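Local coordinates for UPF0255 protein frsA (Vibrio vulnificus, PDB 4I4C) that probably hydrolyses carboxylic esters, as expected of an FrsA-family member of the alpha/beta-hydrolase superfamily, at residues G274-V279 and L295-H300; M278-F283 and K344-L349; A291-G296 and K407-E412; I358-L363 and S372-V377; S362-P367 and K388-T393. All blocks are in the same frame, centred on the assembly; numbering follows the deposited sequence.

Overall arrangement
The five contacts cluster on three neighbouring strands, 291-295, 358-363 and 385-389, and the helices flanking them. Contacts 1 and 2 share Met-278 and Val-279 on helix 273-284, and their centres lie about 9 Å apart. Contact 3 sets strand 291-295 against helix 394-413, which covers the opposite side of the sheet. Contacts 4 and 5 share Ser-362 and Leu-363 on strand 358-363; their centres are about 12 Å apart. The ligand region lies near contacts 1 and 5: Pro-298 comes about 4 Å from bound hexanoic acid, side chain to ligand, and Asp-366 belongs to the polyether pocket. Contacts 2 and 5 are farthest apart, with centres about 23 Å and nearest atoms about 11 Å apart.

Contact 1. Residues G274-V279 and L295-H300; sequences GGNAMV and LGAPIH
Asn-276 and Gly-275 meet Ala-297, Pro-298 and Ile-299 beside the pocket that holds hexanoic acid, whose nearest approach to the Pro-298 side chain is about 4 Å. The loop leaves strand 291-295 and makes an inverse gamma turn centred on Pro-298. Asn-276 ND2 donates to Pro-298 O at 2.9 Å with an N-H...O angle of 156°. The acceptor lies in the plane of the amide, yet the donor stands well above the carbonyl plane, so the bond is well aimed from the asparagine and reaches the carbonyl from above. Tyr-244 OH is a second partner of this ND2. On the other branch of the amide, OD1 approaches the proline ring, 3.4 Å from Pro-298 CD. Beside the polar pair the packing is apolar: Ala-297 CB rests on the bare Gly-275 CA at 3.8 Å. In Ile-299, chi1 -65° with chi2 -48° turns CD1 back toward the helix, 4.2 Å from Val-279 CG2. Helix 273-284 follows strand 266-271 almost at once in the chain, at the position of the nucleophile elbow in the alpha/beta-hydrolase fold, and the 295-300 loop packs beside its N-terminal half.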
# COMPACT_ATOMS: atom_id res chain seq x y z
N GLY A 274 -6.25 -1.94 1.86
CA GLY A 274 -6.03 -1.78 3.29
C GLY A 274 -7.27 -1.25 4.00
O GLY A 274 -7.58 -1.64 5.13
N GLY A 275 -8.00 -0.36 3.32
CA GLY A 275 -9.23 0.19 3.87
C GLY A 275 -10.36 -0.80 4.13
O GLY A 275 -11.09 -0.67 5.10
N ASN A 276 -10.52 -1.79 3.25
CA ASN A 276 -11.51 -2.84 3.49
C ASN A 276 -11.26 -3.56 4.79
O ASN A 276 -12.21 -3.90 5.50
CB ASN A 276 -11.47 -3.88 2.40
CG ASN A 276 -12.00 -3.36 1.12
OD1 ASN A 276 -11.71 -2.22 0.73
ND2 ASN A 276 -12.78 -4.19 0.43
N ALA A 277 -9.99 -3.82 5.07
CA ALA A 277 -9.62 -4.59 6.24
C ALA A 277 -9.91 -3.84 7.53
O ALA A 277 -10.29 -4.45 8.54
CB ALA A 277 -8.15 -4.98 6.17
N MET A 278 -9.71 -2.53 7.50
CA MET A 278 -9.94 -1.70 8.67
C MET A 278 -11.45 -1.57 8.96
O MET A 278 -11.86 -1.54 10.12
CB MET A 278 -9.32 -0.31 8.49
CG MET A 278 -7.80 -0.33 8.26
SD MET A 278 -7.01 -1.40 9.48
CE MET A 278 -6.55 -2.77 8.42
N VAL A 279 -12.26 -1.52 7.90
CA VAL A 279 -13.71 -1.40 8.08
C VAL A 279 -14.22 -2.70 8.66
O VAL A 279 -14.96 -2.71 9.63
CB VAL A 279 -14.45 -1.20 6.75
CG1 VAL A 279 -15.93 -1.21 7.01
CG2 VAL A 279 -14.06 0.09 6.08
N LEU A 295 -9.06 5.69 2.93
CA LEU A 295 -8.97 6.52 1.74
C LEU A 295 -8.82 5.64 0.51
O LEU A 295 -7.94 4.78 0.47
CB LEU A 295 -7.79 7.51 1.85
CG LEU A 295 -7.50 8.42 0.65
CD1 LEU A 295 -8.73 9.18 0.16
CD2 LEU A 295 -6.37 9.40 0.97
N GLY A 296 -9.67 5.86 -0.49
CA GLY A 296 -9.57 5.13 -1.75
C GLY A 296 -9.82 3.62 -1.67
O GLY A 296 -9.30 2.86 -2.49
N ALA A 297 -10.62 3.19 -0.70
CA ALA A 297 -10.88 1.77 -0.49
C ALA A 297 -11.91 1.18 -1.48
O ALA A 297 -12.95 1.80 -1.74
CB ALA A 297 -11.33 1.52 0.97
N PRO A 298 -11.60 -0.00 -2.04
CA PRO A 298 -12.55 -0.72 -2.91
C PRO A 298 -13.56 -1.48 -2.07
O PRO A 298 -13.47 -2.71 -1.96
CB PRO A 298 -11.65 -1.71 -3.67
CG PRO A 298 -10.52 -1.97 -2.72
CD PRO A 298 -10.29 -0.68 -1.96
N ILE A 299 -14.52 -0.76 -1.49
CA ILE A 299 -15.48 -1.34 -0.55
C ILE A 299 -16.39 -2.39 -1.19
O ILE A 299 -16.64 -3.45 -0.61
CB ILE A 299 -16.37 -0.25 0.08
CG1 ILE A 299 -15.55 0.69 0.96
CG2 ILE A 299 -17.51 -0.88 0.88
CD1 ILE A 299 -14.61 -0.01 1.91
N HIS A 300 -16.89 -2.09 -2.38
CA HIS A 300 -17.89 -2.95 -2.99
C HIS A 300 -17.92 -2.89 -4.51
O HIS A 300 -17.84 -3.93 -5.18
CB HIS A 300 -19.29 -2.63 -2.47
CG HIS A 300 -20.40 -3.21 -3.30
ND1 HIS A 300 -20.70 -4.56 -3.30
CD2 HIS A 300 -21.27 -2.63 -4.16
CE1 HIS A 300 -21.71 -4.78 -4.12
NE2 HIS A 300 -22.08 -3.63 -4.66

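Contact 2. Residues M278-F283 and K344-L349; sequences MVRLSF and KVQGFL
Gln-346 is the first residue of 344-349 to touch helix 273-284, meeting Arg-280 from the type I turn between Lys-344 and Gly-347. With CG beside its backbone N (chi1 -58°) and an extended chain beyond, it carries OE1 across to the arginine. Gln-346 OE1 accepts from Arg-280 NE at 3.1 Å with an N-H...O angle of 158°, and more weakly from NH1 at 3.4 Å. The oxygen sits in the guanidinium plane, and NE in the carbonyl plane, although the flat groups are turned 69° against each other. Gln-346 NE2 bonds to Ala-340 O, and Arg-280 NH2 forms a salt bridge with Asp-243. Phe-348 then reaches the helix, meeting Arg-280 with CE2 and CZ and Phe-283 with CD1. Arg-280 CG lies over one face of its ring, 4.2 Å from the centroid, a CH-pi contact. At the other end of the ring, on the same side of its plane, Phe-348 CD1 lies 3.8 Å from Phe-283 CB. Phe-348 O lies over one face of the Phe-283 ring, 3.3 Å from CZ. Leu-349 packs on Phe-283 and Ile-299. The loop thus covers the outer side of a helix whose Met-278 and Ser-282 lean on strands 266-271 and 291-295.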
# COMPACT_ATOMS: atom_id res chain seq x y z
N MET A 278 -9.71 -2.53 7.50
CA MET A 278 -9.94 -1.70 8.67
C MET A 278 -11.45 -1.57 8.96
O MET A 278 -11.86 -1.54 10.12
CB MET A 278 -9.32 -0.31 8.49
CG MET A 278 -7.80 -0.33 8.26
SD MET A 278 -7.01 -1.40 9.48
CE MET A 278 -6.55 -2.77 8.42
N VAL A 279 -12.26 -1.52 7.90
CA VAL A 279 -13.71 -1.40 8.08
C VAL A 279 -14.22 -2.70 8.66
O VAL A 279 -14.96 -2.71 9.63
CB VAL A 279 -14.45 -1.20 6.75
CG1 VAL A 279 -15.93 -1.21 7.01
CG2 VAL A 279 -14.06 0.09 6.08
N ARG A 280 -13.81 -3.79 8.04
CA ARG A 280 -14.07 -5.11 8.54
C ARG A 280 -13.77 -5.24 10.00
O ARG A 280 -14.57 -5.67 10.78
CB ARG A 280 -13.23 -6.09 7.79
CG ARG A 280 -13.97 -7.26 7.33
CD ARG A 280 -13.09 -8.35 6.99
NE ARG A 280 -13.90 -9.49 6.60
CZ ARG A 280 -13.85 -10.63 7.24
NH1 ARG A 280 -14.59 -11.63 6.91
NH2 ARG A 280 -13.04 -10.73 8.23
N LEU A 281 -12.59 -4.82 10.36
CA LEU A 281 -12.16 -4.85 11.75
C LEU A 281 -12.99 -3.93 12.66
O LEU A 281 -13.15 -4.20 13.86
CB LEU A 281 -10.67 -4.51 11.84
CG LEU A 281 -10.05 -4.50 13.24
CD1 LEU A 281 -10.32 -5.80 13.97
CD2 LEU A 281 -8.55 -4.25 13.14
N SER A 282 -13.52 -2.85 12.10
CA SER A 282 -14.23 -1.85 12.89
C SER A 282 -15.63 -2.35 13.20
O SER A 282 -16.32 -1.79 14.07
CB SER A 282 -14.29 -0.51 12.16
OG SER A 282 -13.01 0.10 12.11
N PHE A 283 -16.06 -3.38 12.49
CA PHE A 283 -17.32 -4.06 12.79
C PHE A 283 -17.07 -5.22 13.73
O PHE A 283 -17.90 -5.54 14.59
CB PHE A 283 -17.98 -4.56 11.52
CG PHE A 283 -18.73 -3.50 10.76
CD1 PHE A 283 -18.10 -2.73 9.81
CD2 PHE A 283 -20.09 -3.29 10.99
CE1 PHE A 283 -18.79 -1.77 9.10
CE2 PHE A 283 -20.78 -2.33 10.29
CZ PHE A 283 -20.13 -1.57 9.34
N LYS A 344 -20.13 -5.58 1.27
CA LYS A 344 -21.56 -5.72 1.13
C LYS A 344 -21.89 -7.20 0.88
O LYS A 344 -22.77 -7.77 1.53
CB LYS A 344 -22.07 -4.87 -0.04
CG LYS A 344 -23.58 -4.72 -0.10
CD LYS A 344 -24.01 -4.24 -1.48
CE LYS A 344 -25.02 -3.11 -1.38
NZ LYS A 344 -26.24 -3.54 -0.66
N VAL A 345 -21.16 -7.82 -0.05
CA VAL A 345 -21.32 -9.25 -0.31
C VAL A 345 -21.04 -10.12 0.93
O VAL A 345 -21.66 -11.17 1.12
CB VAL A 345 -20.49 -9.69 -1.53
CG1 VAL A 345 -20.58 -11.20 -1.74
CG2 VAL A 345 -20.99 -8.95 -2.76
N GLN A 346 -20.16 -9.64 1.79
CA GLN A 346 -19.85 -10.34 3.03
C GLN A 346 -20.87 -10.09 4.16
O GLN A 346 -20.88 -10.81 5.16
CB GLN A 346 -18.43 -10.01 3.49
CG GLN A 346 -17.37 -10.37 2.47
CD GLN A 346 -15.98 -10.16 3.01
OE1 GLN A 346 -15.80 -10.03 4.22
NE2 GLN A 346 -14.99 -10.11 2.13
N GLY A 347 -21.70 -9.07 4.01
CA GLY A 347 -22.82 -8.82 4.91
C GLY A 347 -22.62 -7.72 5.94
O GLY A 347 -23.44 -7.52 6.84
N PHE A 348 -21.52 -6.99 5.80
CA PHE A 348 -21.15 -5.97 6.78
C PHE A 348 -21.85 -4.63 6.56
O PHE A 348 -21.73 -3.72 7.38
CB PHE A 348 -19.64 -5.75 6.76
CG PHE A 348 -18.85 -6.87 7.36
CD1 PHE A 348 -18.71 -6.97 8.74
CD2 PHE A 348 -18.26 -7.83 6.56
CE1 PHE A 348 -17.99 -8.01 9.30
CE2 PHE A 348 -17.55 -8.87 7.12
CZ PHE A 348 -17.41 -8.96 8.49
N LEU A 349 -22.56 -4.51 5.44
CA LEU A 349 -23.10 -3.20 5.06
C LEU A 349 -24.61 -3.25 4.79
O LEU A 349 -25.09 -2.61 3.85
CB LEU A 349 -22.36 -2.66 3.84
CG LEU A 349 -20.87 -2.36 4.05
CD1 LEU A 349 -20.26 -1.87 2.75
CD2 LEU A 349 -20.67 -1.33 5.18

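Contact 3. Residues A291-G296 and K407-E412; sequences ACVILG and KWLEDE
The indole of Trp-408 meets Val-293, Cys-292 and Ala-291 obliquely, presenting neither a clean face nor a clean edge to the strand, while its CD2 side packs on Leu-359 of the adjacent strand. This is the helix-on-sheet layer of an alpha/beta fold: strand 291-295 and helix segment 407-412 run antiparallel at 176°, with an axis separation of 8.6 Å. The five-membered ring does most of the touching. Its CD1 is 3.5 Å from Val-293 CG2, the two side chains running across each other at a slant. With CG of Trp-408 opposite the backbone N across the CA-CB bond (chi1 -167°), the indole is carried toward the strand. Its NE1 passes 3.5 Å from Cys-292 O without a hydrogen bond to it; its hydrogen bond goes to Pro-357 O. Ala-291 fits among three helix residues: its CB lies 4.2 Å from Leu-409 CD2, at the same distance from Trp-408 CD1, and nearer still to Glu-412. Val-293 adds a looser touch on Leu-409. Cys-292 points the other way, toward helix 273-284. Glu-412 offers aliphatic carbon alone to this strand: its CB sits 3.8 Å from Ala-291 CB, and the bend at chi2 (-69°) leads the carboxylate away.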
# COMPACT_ATOMS: atom_id res chain seq x y z
N ALA A 291 -11.49 4.57 16.52
CA ALA A 291 -11.66 5.39 15.32
C ALA A 291 -11.11 4.68 14.10
O ALA A 291 -10.15 3.94 14.21
CB ALA A 291 -10.96 6.73 15.49
N CYS A 292 -11.72 4.92 12.94
CA CYS A 292 -11.24 4.36 11.68
C CYS A 292 -11.33 5.40 10.55
O CYS A 292 -12.31 6.15 10.45
CB CYS A 292 -12.02 3.08 11.31
SG CYS A 292 -11.54 2.34 9.68
N VAL A 293 -10.30 5.45 9.71
CA VAL A 293 -10.29 6.35 8.57
C VAL A 293 -9.77 5.56 7.37
O VAL A 293 -8.75 4.87 7.47
CB VAL A 293 -9.38 7.57 8.80
CG1 VAL A 293 -9.44 8.52 7.62
CG2 VAL A 293 -9.75 8.29 10.09
N ILE A 294 -10.46 5.67 6.25
CA ILE A 294 -10.06 4.98 5.04
C ILE A 294 -9.98 5.94 3.86
O ILE A 294 -10.72 6.92 3.79
CB ILE A 294 -11.00 3.79 4.71
CG1 ILE A 294 -12.44 4.28 4.47
CG2 ILE A 294 -10.98 2.75 5.83
CD1 ILE A 294 -13.34 3.19 3.83
N LEU A 295 -9.06 5.69 2.93
CA LEU A 295 -8.97 6.52 1.74
C LEU A 295 -8.82 5.64 0.51
O LEU A 295 -7.94 4.78 0.47
CB LEU A 295 -7.79 7.51 1.85
CG LEU A 295 -7.50 8.42 0.65
CD1 LEU A 295 -8.73 9.18 0.16
CD2 LEU A 295 -6.37 9.40 0.97
N GLY A 296 -9.67 5.86 -0.49
CA GLY A 296 -9.57 5.13 -1.75
C GLY A 296 -9.82 3.62 -1.67
O GLY A 296 -9.30 2.86 -2.49
N LYS A 407 -7.50 15.11 11.93
CA LYS A 407 -8.52 15.76 12.75
C LYS A 407 -9.48 14.75 13.38
O LYS A 407 -9.86 14.86 14.55
CB LYS A 407 -9.31 16.81 11.96
CG LYS A 407 -8.70 18.20 12.01
CD LYS A 407 -8.51 18.68 13.45
CE LYS A 407 -9.83 18.72 14.22
NZ LYS A 407 -9.71 19.42 15.53
N TRP A 408 -9.86 13.76 12.58
CA TRP A 408 -10.73 12.68 13.03
C TRP A 408 -10.05 11.93 14.16
O TRP A 408 -10.66 11.64 15.19
CB TRP A 408 -11.02 11.74 11.86
CG TRP A 408 -12.13 10.76 12.07
CD1 TRP A 408 -12.01 9.46 12.48
CD2 TRP A 408 -13.53 10.98 11.84
NE1 TRP A 408 -13.25 8.86 12.53
CE2 TRP A 408 -14.20 9.77 12.14
CE3 TRP A 408 -14.28 12.08 11.41
CZ2 TRP A 408 -15.58 9.63 12.02
CZ3 TRP A 408 -15.65 11.94 11.29
CH2 TRP A 408 -16.28 10.73 11.59
N LEU A 409 -8.76 11.63 13.98
CA LEU A 409 -8.01 10.89 14.99
C LEU A 409 -7.75 11.75 16.21
O LEU A 409 -7.81 11.26 17.34
CB LEU A 409 -6.71 10.36 14.40
CG LEU A 409 -6.99 9.28 13.36
CD1 LEU A 409 -5.87 9.19 12.34
CD2 LEU A 409 -7.20 7.93 14.05
N GLU A 410 -7.48 13.02 15.99
CA GLU A 410 -7.35 13.99 17.07
C GLU A 410 -8.63 13.99 17.91
O GLU A 410 -8.56 13.92 19.14
CB GLU A 410 -7.12 15.37 16.47
CG GLU A 410 -6.70 16.44 17.44
CD GLU A 410 -5.99 17.58 16.74
OE1 GLU A 410 -5.92 17.55 15.49
OE2 GLU A 410 -5.49 18.49 17.44
N ASP A 411 -9.78 14.07 17.24
CA ASP A 411 -11.06 14.15 17.95
C ASP A 411 -11.46 12.87 18.68
O ASP A 411 -12.00 12.93 19.79
CB ASP A 411 -12.20 14.58 17.01
CG ASP A 411 -11.99 15.97 16.41
OD1 ASP A 411 -11.14 16.73 16.93
OD2 ASP A 411 -12.67 16.30 15.42
N GLU A 412 -11.18 11.72 18.09
CA GLU A 412 -11.71 10.48 18.62
C GLU A 412 -10.69 9.69 19.44
O GLU A 412 -11.07 8.96 20.36
CB GLU A 412 -12.30 9.61 17.50
CG GLU A 412 -13.43 10.29 16.72
CD GLU A 412 -14.70 10.48 17.56
OE1 GLU A 412 -14.79 9.88 18.64
OE2 GLU A 412 -15.60 11.22 17.12

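Contact 4. Residues I358-L363 and S372-V377; sequences ILAMSL and SDNQMV
Ile-358 and Val-377 mark the dry, tightly packed end of this contact, and Asn-374 with Ser-362 the hydrated one. Strand 358-363 and the helix segment 372-377 run antiparallel (177°) with axes 7.7 Å apart, close for a helix on a strand; small Ala-360 lies at the nearest point of the backbones. At the dry end Ile-358 CG2 touches Val-377 CG1 at 3.6 Å, the two branched side chains crossing roughly at right angles. Ala-360 CB continues the apolar surface, 4.1 Å from the same Val-377 CG1, and lies 3.6 Å from Asn-374 OD1. Toward Ser-362, two waters mediate the polar contacts. The Asn-374 side chain has CG beside its backbone N (chi1 -64°), which lays the amide along the strand toward Ser-362. One water donates to Met-361 O at 2.7 Å and to Asn-374 OD1 at 2.5 Å, the latter so short that its exact length is doubtful. A second water donates to Ser-362 OG at 2.8 Å and accepts from Asn-374 ND2 at 3.1 Å. Direct pairing of ND2 with Ser-362 OG fails on angle, though the atoms are near. Ser-369 adds to the network, its OG accepting from Asn-374 ND2 and its backbone O bonding Ser-362 OG. The buried amide thus has partners on both its oxygen and its nitrogen, which probably fixes its rotation. Within this beta-alpha-beta unit no direct hydrogen bond joins the two segments; the polar linkage runs through two waters and Ser-369.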
# COMPACT_ATOMS: atom_id res chain seq x y z
N ILE A 358 -16.34 5.95 11.63
CA ILE A 358 -15.51 5.77 10.45
C ILE A 358 -15.64 6.98 9.54
O ILE A 358 -16.74 7.36 9.16
CB ILE A 358 -15.93 4.52 9.65
CG1 ILE A 358 -15.89 3.27 10.53
CG2 ILE A 358 -15.06 4.36 8.40
CD1 ILE A 358 -16.57 2.08 9.92
N LEU A 359 -14.50 7.58 9.19
CA LEU A 359 -14.46 8.60 8.16
C LEU A 359 -13.98 7.92 6.89
O LEU A 359 -12.91 7.33 6.87
CB LEU A 359 -13.49 9.71 8.55
CG LEU A 359 -13.11 10.69 7.44
CD1 LEU A 359 -14.31 11.52 7.04
CD2 LEU A 359 -11.94 11.59 7.86
N ALA A 360 -14.78 8.01 5.84
CA ALA A 360 -14.54 7.27 4.61
C ALA A 360 -14.46 8.23 3.43
O ALA A 360 -15.44 8.87 3.06
CB ALA A 360 -15.63 6.23 4.40
N MET A 361 -13.26 8.34 2.86
CA MET A 361 -13.02 9.32 1.82
C MET A 361 -12.46 8.65 0.59
O MET A 361 -11.83 7.59 0.66
CB MET A 361 -12.00 10.35 2.31
CG MET A 361 -12.36 10.96 3.67
SD MET A 361 -11.07 12.02 4.36
CE MET A 361 -9.84 10.82 4.85
N SER A 362 -12.68 9.30 -0.54
CA SER A 362 -11.95 9.00 -1.76
C SER A 362 -11.97 10.26 -2.60
O SER A 362 -12.78 11.16 -2.35
CB SER A 362 -12.58 7.83 -2.51
OG SER A 362 -13.78 8.24 -3.15
N LEU A 363 -11.07 10.34 -3.58
CA LEU A 363 -11.01 11.50 -4.45
C LEU A 363 -12.12 11.43 -5.50
O LEU A 363 -12.52 10.34 -5.93
CB LEU A 363 -9.62 11.61 -5.11
CG LEU A 363 -8.49 12.25 -4.31
CD1 LEU A 363 -8.30 11.64 -2.94
CD2 LEU A 363 -7.17 12.21 -5.10
N SER A 372 -20.42 6.36 -3.63
CA SER A 372 -21.41 5.37 -3.22
C SER A 372 -20.86 4.28 -2.29
O SER A 372 -21.53 3.85 -1.34
CB SER A 372 -22.05 4.73 -4.44
OG SER A 372 -21.09 4.28 -5.38
N ASP A 373 -19.63 3.84 -2.54
CA ASP A 373 -18.96 2.91 -1.64
C ASP A 373 -18.80 3.50 -0.24
O ASP A 373 -19.21 2.91 0.77
CB ASP A 373 -17.59 2.53 -2.20
CG ASP A 373 -17.62 1.26 -3.04
OD1 ASP A 373 -18.73 0.75 -3.30
OD2 ASP A 373 -16.54 0.78 -3.43
N ASN A 374 -18.21 4.70 -0.19
CA ASN A 374 -17.97 5.41 1.06
C ASN A 374 -19.23 5.85 1.80
O ASN A 374 -19.26 5.88 3.03
CB ASN A 374 -17.01 6.57 0.80
CG ASN A 374 -15.65 6.08 0.35
OD1 ASN A 374 -15.04 5.25 1.03
ND2 ASN A 374 -15.20 6.52 -0.81
N GLN A 375 -20.27 6.18 1.05
CA GLN A 375 -21.58 6.46 1.63
C GLN A 375 -22.16 5.27 2.39
O GLN A 375 -22.73 5.44 3.47
CB GLN A 375 -22.56 6.90 0.55
CG GLN A 375 -22.65 8.39 0.40
CD GLN A 375 -23.57 8.79 -0.73
OE1 GLN A 375 -23.55 8.19 -1.81
NE2 GLN A 375 -24.40 9.79 -0.48
N MET A 376 -22.02 4.08 1.82
CA MET A 376 -22.45 2.85 2.48
C MET A 376 -21.78 2.68 3.83
O MET A 376 -22.44 2.50 4.86
CB MET A 376 -22.11 1.65 1.62
CG MET A 376 -23.24 1.15 0.77
SD MET A 376 -23.01 -0.59 0.37
CE MET A 376 -21.76 -0.47 -0.89
N VAL A 377 -20.45 2.73 3.81
CA VAL A 377 -19.68 2.58 5.03
C VAL A 377 -20.11 3.62 6.07
O VAL A 377 -20.32 3.29 7.24
CB VAL A 377 -18.16 2.70 4.74
CG1 VAL A 377 -17.37 2.84 6.03
CG2 VAL A 377 -17.67 1.50 3.94
O HOH W 1 -12.54 5.05 1.13
O HOH W 2 -16.02 9.29 -1.82

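Contact 5. Residues S362-P367 and K388-T393; sequences SLEGDP and KISSKT
Ser-362, Leu-363 and Glu-364 pair with Lys-388 and Ile-389 where the two parallel strands of a beta-alpha-beta unit end together, at an edge of the sheet, strand 385-389. Ile-389 bonds on both sides of Leu-363: its N donates to Ser-362 O at 3.0 Å in a nearly straight bond (177°) in the carbonyl plane, and its O accepts from Glu-364 N at 2.9 Å, this donor standing 35° above the carbonyl plane. Leu-363 and Ile-389 share one face, CD1 of Leu-363 lying 4.4 Å from Ile-389 CB, and helix 394-413 covers them. Leu-363 also comes about 4 Å, side chain to ligand, from a bound polyether, probably from the crystallisation liquor. A type II turn then leads to Asp-366, which forms a salt bridge with Arg-272. Glu-364, extended with CG opposite its backbone N (chi1 -176°), lies across Lys-388 on methylene carbon, CG 3.8 Å from Lys-388 CD. Its OE1 accepts from Ser-390 OG at a modelled 2.4 Å, too short to be trusted, and weakly from a water that also donates to Ser-391 O. With Glu-364 OE2 and Lys-388 NZ 6.1 Å apart, their opposite charges may attract only at a distance; the two backbone bonds chiefly join the strand ends.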
# COMPACT_ATOMS: atom_id res chain seq x y z
N SER A 362 -12.68 9.30 -0.54
CA SER A 362 -11.95 9.00 -1.76
C SER A 362 -11.97 10.26 -2.60
O SER A 362 -12.78 11.16 -2.35
CB SER A 362 -12.58 7.83 -2.51
OG SER A 362 -13.78 8.24 -3.15
N LEU A 363 -11.07 10.34 -3.58
CA LEU A 363 -11.01 11.50 -4.45
C LEU A 363 -12.12 11.43 -5.50
O LEU A 363 -12.52 10.34 -5.93
CB LEU A 363 -9.62 11.61 -5.11
CG LEU A 363 -8.49 12.25 -4.31
CD1 LEU A 363 -8.30 11.64 -2.94
CD2 LEU A 363 -7.17 12.21 -5.10
N GLU A 364 -12.62 12.59 -5.90
CA GLU A 364 -13.68 12.67 -6.90
C GLU A 364 -13.32 11.89 -8.17
O GLU A 364 -12.25 12.08 -8.74
CB GLU A 364 -13.99 14.12 -7.26
CG GLU A 364 -15.16 14.25 -8.23
CD GLU A 364 -15.46 15.69 -8.61
OE1 GLU A 364 -15.24 16.60 -7.77
OE2 GLU A 364 -15.90 15.92 -9.76
N GLY A 365 -14.22 11.01 -8.58
CA GLY A 365 -14.00 10.21 -9.76
C GLY A 365 -12.92 9.15 -9.60
O GLY A 365 -12.24 8.83 -10.56
N ASP A 366 -12.75 8.64 -8.40
CA ASP A 366 -11.91 7.46 -8.20
C ASP A 366 -12.75 6.25 -8.57
O ASP A 366 -13.68 5.90 -7.85
CB ASP A 366 -11.46 7.35 -6.73
CG ASP A 366 -10.55 6.15 -6.48
OD1 ASP A 366 -10.34 5.34 -7.41
OD2 ASP A 366 -10.05 6.00 -5.35
N PRO A 367 -12.43 5.61 -9.71
CA PRO A 367 -13.25 4.50 -10.21
C PRO A 367 -13.10 3.27 -9.33
O PRO A 367 -13.93 2.37 -9.38
CB PRO A 367 -12.68 4.25 -11.60
CG PRO A 367 -11.23 4.62 -11.45
CD PRO A 367 -11.22 5.81 -10.52
N LYS A 388 -16.52 13.07 -0.65
CA LYS A 388 -15.99 13.07 -2.01
C LYS A 388 -15.06 14.26 -2.11
O LYS A 388 -15.49 15.42 -2.13
CB LYS A 388 -17.12 13.16 -3.04
CG LYS A 388 -16.66 13.63 -4.42
CD LYS A 388 -17.56 13.10 -5.52
CE LYS A 388 -19.01 13.35 -5.21
NZ LYS A 388 -19.87 12.82 -6.30
N ILE A 389 -13.76 13.98 -2.14
CA ILE A 389 -12.77 15.04 -2.10
C ILE A 389 -12.62 15.67 -3.47
O ILE A 389 -12.12 15.05 -4.40
CB ILE A 389 -11.41 14.52 -1.64
CG1 ILE A 389 -11.54 13.70 -0.36
CG2 ILE A 389 -10.45 15.68 -1.44
CD1 ILE A 389 -11.30 14.49 0.89
N SER A 390 -13.07 16.92 -3.59
CA SER A 390 -12.90 17.71 -4.79
C SER A 390 -11.69 18.61 -4.62
O SER A 390 -11.51 19.21 -3.56
CB SER A 390 -14.13 18.57 -5.07
OG SER A 390 -15.17 17.80 -5.67
N SER A 391 -10.86 18.69 -5.65
CA SER A 391 -9.71 19.58 -5.63
C SER A 391 -9.24 19.90 -7.05
O SER A 391 -9.59 19.20 -8.00
CB SER A 391 -8.55 18.96 -4.83
OG SER A 391 -8.13 17.75 -5.42
N LYS A 392 -8.45 20.96 -7.17
CA LYS A 392 -7.85 21.33 -8.46
C LYS A 392 -6.76 20.35 -8.86
O LYS A 392 -6.69 19.95 -10.01
CB LYS A 392 -7.27 22.75 -8.41
CG LYS A 392 -8.32 23.85 -8.54
CD LYS A 392 -7.72 25.22 -8.28
CE LYS A 392 -8.79 26.31 -8.17
NZ LYS A 392 -8.20 27.60 -7.71
N THR A 393 -5.93 19.96 -7.89
CA THR A 393 -4.85 19.01 -8.14
C THR A 393 -5.04 17.75 -7.31
O THR A 393 -5.75 17.76 -6.31
CB THR A 393 -3.47 19.61 -7.81
OG1 THR A 393 -3.32 19.77 -6.40
CG2 THR A 393 -3.29 20.97 -8.49
O HOH W 3 -12.20 17.28 -8.34